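Local coordinates for tube-forming protein in Mycobacterial Envelpe, TiME (Mycolicibacterium smegmatis, PDB 7CU9) that probably forms a tube across the mycobacterial outer envelope through which proteins may be secreted, at residues E56-P61 with K83-V88; N153-R156 with V161-Q164. One frame throughout, in Å; residues are numbered along the deposited sequence.

Overall arrangement
Both interactions are buried and lie on one antiparallel sheet, with their centres about 9 Å apart. Interaction 1 sets helix 55-58 on strand 77-89. It is apolar, rests on one phenylalanine ring and has no hydrogen bond between its segments. Interaction 2 joins the two strands of hairpin 150-158/161-169. It is built from backbone hydrogen bonds and one polar side-chain pair, with some apolar packing. Strands 77-89 and 161-169 are neighbours, so residues 83-88 and 161-164 pair directly. The ring of Phe-58 also meets Leu-162 and Gln-164. Interaction 1 covers a face of the sheet, whereas interaction 2 lies mostly within it.

Interaction 1 (E56-P61 with K83-V88); sequences EVFNDP and KQAVGV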
loop_
_atom_site.group_PDB
_atom_site.type_symbol
_atom_site.label_atom_id
_atom_site.label_comp_id
_atom_site.label_asym_id
_atom_site.label_seq_id
_atom_site.Cartn_x
_atom_site.Cartn_y
_atom_site.Cartn_z
ATOM N N GLU B 56 -8.998 21.141 -19.592
ATOM C CA GLU B 56 -8.781 22.593 -19.356
ATOM C C GLU B 56 -7.323 22.816 -18.939
ATOM O O GLU B 56 -6.805 23.915 -19.154
ATOM C CB GLU B 56 -9.807 23.161 -18.374
ATOM C CG GLU B 56 -9.516 22.928 -16.910
ATOM C CD GLU B 56 -10.421 23.779 -16.035
ATOM O OE1 GLU B 56 -11.648 23.542 -16.064
ATOM O OE2 GLU B 56 -9.914 24.708 -15.384
ATOM N N VAL B 57 -6.679 21.792 -18.385
ATOM C CA VAL B 57 -5.243 21.857 -17.999
ATOM C C VAL B 57 -4.370 21.642 -19.242
ATOM O O VAL B 57 -3.524 22.501 -19.505
ATOM C CB VAL B 57 -4.926 20.849 -16.882
ATOM C CG1 VAL B 57 -3.432 20.731 -16.638
ATOM C CG2 VAL B 57 -5.657 21.228 -15.598
ATOM N N PHE B 58 -4.561 20.542 -19.972
ATOM C CA PHE B 58 -3.587 20.071 -20.997
ATOM C C PHE B 58 -3.880 20.643 -22.383
ATOM O O PHE B 58 -2.914 20.983 -23.078
ATOM C CB PHE B 58 -3.550 18.547 -21.057
ATOM C CG PHE B 58 -2.745 17.943 -19.944
ATOM C CD1 PHE B 58 -1.370 17.823 -20.049
ATOM C CD2 PHE B 58 -3.358 17.530 -18.771
ATOM C CE1 PHE B 58 -0.627 17.268 -19.020
ATOM C CE2 PHE B 58 -2.611 16.985 -17.740
ATOM C CZ PHE B 58 -1.250 16.842 -17.871
ATOM N N ASN B 59 -5.142 20.720 -22.797
ATOM C CA ASN B 59 -5.464 21.166 -24.178
ATOM C C ASN B 59 -4.980 22.602 -24.352
ATOM O O ASN B 59 -5.259 23.464 -23.496
ATOM C CB ASN B 59 -6.939 20.977 -24.525
ATOM C CG ASN B 59 -7.266 19.534 -24.845
ATOM O OD1 ASN B 59 -6.436 18.808 -25.395
ATOM N ND2 ASN B 59 -8.482 19.117 -24.543
ATOM N N ASP B 60 -4.254 22.849 -25.439
ATOM C CA ASP B 60 -3.486 24.099 -25.618
ATOM C C ASP B 60 -2.926 24.111 -27.030
ATOM O O ASP B 60 -2.596 23.054 -27.553
ATOM C CB ASP B 60 -2.340 24.167 -24.609
ATOM C CG ASP B 60 -1.682 25.528 -24.545
ATOM O OD1 ASP B 60 -2.334 26.465 -24.041
ATOM O OD2 ASP B 60 -0.534 25.646 -25.011
ATOM N N PRO B 61 -2.773 25.287 -27.672
ATOM C CA PRO B 61 -2.121 25.345 -28.976
ATOM C C PRO B 61 -0.735 24.691 -28.972
ATOM O O PRO B 61 -0.349 24.186 -30.003
ATOM C CB PRO B 61 -2.051 26.849 -29.259
ATOM C CG PRO B 61 -3.259 27.390 -28.538
ATOM C CD PRO B 61 -3.302 26.596 -27.253
ATOM N N LYS B 83 -3.679 6.429 -11.589
ATOM C CA LYS B 83 -3.858 7.165 -12.857
ATOM C C LYS B 83 -2.586 7.961 -13.138
ATOM O O LYS B 83 -1.929 8.434 -12.195
ATOM C CB LYS B 83 -5.114 8.035 -12.792
ATOM C CG LYS B 83 -5.581 8.599 -14.125
ATOM C CD LYS B 83 -6.935 9.229 -14.003
ATOM C CE LYS B 83 -7.448 9.825 -15.290
ATOM N NZ LYS B 83 -8.864 10.238 -15.156
ATOM N N GLN B 84 -2.260 8.078 -14.417
ATOM C CA GLN B 84 -1.090 8.834 -14.916
ATOM C C GLN B 84 -1.524 9.687 -16.105
ATOM O O GLN B 84 -2.359 9.220 -16.901
ATOM C CB GLN B 84 -0.010 7.871 -15.386
ATOM C CG GLN B 84 0.555 6.997 -14.287
ATOM C CD GLN B 84 1.416 5.929 -14.904
ATOM O OE1 GLN B 84 2.529 6.186 -15.359
ATOM N NE2 GLN B 84 0.879 4.722 -14.974
ATOM N N ALA B 85 -0.956 10.882 -16.231
ATOM C CA ALA B 85 -1.143 11.750 -17.410
ATOM C C ALA B 85 0.178 12.451 -17.692
ATOM O O ALA B 85 0.791 12.962 -16.746
ATOM C CB ALA B 85 -2.259 12.738 -17.181
ATOM N N VAL B 86 0.609 12.442 -18.946
ATOM C CA VAL B 86 1.876 13.094 -19.368
ATOM C C VAL B 86 1.570 13.938 -20.597
ATOM O O VAL B 86 1.072 13.389 -21.592
ATOM C CB VAL B 86 2.992 12.075 -19.654
ATOM C CG1 VAL B 86 4.278 12.771 -20.064
ATOM C CG2 VAL B 86 3.233 11.160 -18.464
ATOM N N GLY B 87 1.880 15.226 -20.517
ATOM C CA GLY B 87 1.764 16.167 -21.640
ATOM C C GLY B 87 3.115 16.744 -21.988
ATOM O O GLY B 87 3.797 17.264 -21.087
ATOM N N VAL B 88 3.499 16.672 -23.260
ATOM C CA VAL B 88 4.727 17.336 -23.771
ATOM C C VAL B 88 4.283 18.569 -24.545
ATOM O O VAL B 88 3.448 18.430 -25.461
ATOM C CB VAL B 88 5.580 16.405 -24.645
ATOM C CG1 VAL B 88 6.811 17.125 -25.179
ATOM C CG2 VAL B 88 5.965 15.139 -23.902
#
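The ring of Phe-58 meets the backbone of Gly-87 obliquely, through CE1 and CD1, and reaches along the strand to Ala-85. Phe-58 CE1 is 3.6 Å from Gly-87 N, the closest approach of the contact. On the same side of the ring, Phe-58 CD1 is 3.9 Å from Gly-87 CA. The outer end of the ring meets the methyl group of Ala-85, where Phe-58 CZ is 4.3 Å from Ala-85 CB.

The torsions of Phe-58 account for this placement. CG stands anti to the carbonyl carbon and beside the backbone N (chi1 -79°). The CB bond already points at the strand. Chi2 of -84° turns the ring roughly perpendicular to the plane of CA, CB and CG.

Gly-87 has no side chain, and CD1 and CE1 of Phe-58 sit directly against its backbone. Ala-85, two residues earlier, lies on the same face and offers a small methyl group. Val-86, between them, turns its side chain to the other face of the sheet, where it touches Met-184 of helix 174-185.

No hydrogen bond crosses between the two segments. The contact is van der Waals packing of an aromatic ring on a strand, and all its touching residues are buried.

Phe-58 is the last residue of helix 55-58, and the chain leaves helical geometry at Asn-59. Its ring makes an edge-to-face pair with Phe-66 of strand 63-72. It also packs on Pro-35 and on Leu-162 and Gln-164 of strand 161-169. Strand 77-89 runs between strands 63-72 and 161-169, and this one ring touches all three.

Interaction 2 (N153-R156 with V161-Q164); sequences NTTR and VLLQ
Thr-155 and Gln-164 sit side by side in a beta hairpin of antiparallel strands 150-158 and 161-169. They form a non-hydrogen-bonded pair with CA atoms 4.5 Å apart. Gln-164 NE2 donates to Thr-155 OG1 at 2.9 Å, and the hydroxyl oxygen lies in the amide plane. Thr-155 OG1 stands beside its own backbone N (chi1 -63°). Thr-155 CG2 is anti to that N and lies 3.7 Å from Leu-162 CD1.

Arg-156 and Leu-163 are the next pair, on the opposite face of the sheet. Their backbones share two hydrogen bonds, Arg-156 N to Leu-163 O at 2.8 Å and Leu-163 N to Arg-156 O at 2.9 Å. Their side chains touch through Arg-156 CB and Leu-163 CG.

Further out, Gly-53 N bonds to Gln-164 OE1, so both ends of the amide are held. Tyr-99 of helix 92-103 touches Thr-155 and Leu-162. Helix 174-185 covers Thr-154 and Arg-156 on the other face. Thr-154 OG1 is hydrogen-bonded to Asp-139 OD1 of strand 137-144. The extended Arg-156 chain lets NE donate a hydrogen bond to Thr-154 OG1 at 3.0 Å, with that oxygen in the guanidinium plane.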
loop_
_atom_site.group_PDB
_atom_site.type_symbol
_atom_site.label_atom_id
_atom_site.label_comp_id
_atom_site.label_asym_id
_atom_site.label_seq_id
_atom_site.Cartn_x
_atom_site.Cartn_y
_atom_site.Cartn_z
ATOM N N ASN B 153 -2.211 12.818 -4.899
ATOM C CA ASN B 153 -1.987 13.394 -6.247
ATOM C C ASN B 153 -0.668 14.156 -6.240
ATOM O O ASN B 153 -0.375 14.826 -5.238
ATOM C CB ASN B 153 -3.111 14.345 -6.646
ATOM C CG ASN B 153 -4.462 13.674 -6.746
ATOM O OD1 ASN B 153 -4.946 13.417 -7.842
ATOM N ND2 ASN B 153 -5.083 13.401 -5.609
ATOM N N THR B 154 0.079 14.078 -7.337
ATOM C CA THR B 154 1.270 14.932 -7.558
ATOM C C THR B 154 1.228 15.455 -8.994
ATOM O O THR B 154 0.901 14.678 -9.917
ATOM C CB THR B 154 2.571 14.209 -7.198
ATOM O OG1 THR B 154 3.598 15.204 -7.184
ATOM C CG2 THR B 154 2.931 13.091 -8.150
ATOM N N THR B 155 1.494 16.747 -9.143
ATOM C CA THR B 155 1.600 17.445 -10.443
ATOM C C THR B 155 3.006 18.020 -10.527
ATOM O O THR B 155 3.404 18.748 -9.600
ATOM C CB THR B 155 0.540 18.541 -10.570
ATOM O OG1 THR B 155 -0.724 17.883 -10.541
ATOM C CG2 THR B 155 0.695 19.366 -11.828
ATOM N N ARG B 156 3.738 17.699 -11.585
ATOM C CA ARG B 156 5.155 18.102 -11.678
ATOM C C ARG B 156 5.427 18.670 -13.056
ATOM O O ARG B 156 5.076 18.034 -14.056
ATOM C CB ARG B 156 6.050 16.918 -11.345
ATOM C CG ARG B 156 5.740 16.374 -9.964
ATOM C CD ARG B 156 6.692 15.287 -9.601
ATOM N NE ARG B 156 6.303 14.726 -8.325
ATOM C CZ ARG B 156 7.047 13.868 -7.657
ATOM N NH1 ARG B 156 8.198 13.465 -8.171
ATOM N NH2 ARG B 156 6.626 13.400 -6.496
ATOM N N VAL B 161 7.453 19.510 -19.984
ATOM C CA VAL B 161 6.518 18.397 -19.669
ATOM C C VAL B 161 5.710 18.757 -18.424
ATOM O O VAL B 161 6.296 19.243 -17.442
ATOM C CB VAL B 161 7.279 17.073 -19.492
ATOM C CG1 VAL B 161 6.352 15.954 -19.035
ATOM C CG2 VAL B 161 8.016 16.684 -20.767
ATOM N N LEU B 162 4.408 18.508 -18.473
ATOM C CA LEU B 162 3.564 18.454 -17.259
ATOM C C LEU B 162 3.166 16.998 -17.052
ATOM O O LEU B 162 2.565 16.389 -17.969
ATOM C CB LEU B 162 2.335 19.353 -17.400
ATOM C CG LEU B 162 1.488 19.472 -16.133
ATOM C CD1 LEU B 162 2.255 20.182 -15.029
ATOM C CD2 LEU B 162 0.171 20.174 -16.404
ATOM N N LEU B 163 3.511 16.440 -15.897
ATOM C CA LEU B 163 3.059 15.071 -15.567
ATOM C C LEU B 163 2.216 15.110 -14.297
ATOM O O LEU B 163 2.411 15.986 -13.427
ATOM C CB LEU B 163 4.254 14.121 -15.490
ATOM C CG LEU B 163 5.205 14.307 -14.315
ATOM C CD1 LEU B 163 4.736 13.517 -13.103
ATOM C CD2 LEU B 163 6.622 13.882 -14.685
ATOM N N GLN B 164 1.263 14.195 -14.231
ATOM C CA GLN B 164 0.386 14.040 -13.057
ATOM C C GLN B 164 0.291 12.554 -12.751
ATOM O O GLN B 164 0.269 11.740 -13.688
ATOM C CB GLN B 164 -0.989 14.646 -13.320
ATOM C CG GLN B 164 -0.959 16.148 -13.550
ATOM C CD GLN B 164 -2.369 16.675 -13.625
ATOM O OE1 GLN B 164 -3.119 16.338 -14.537
ATOM N NE2 GLN B 164 -2.755 17.473 -12.640
#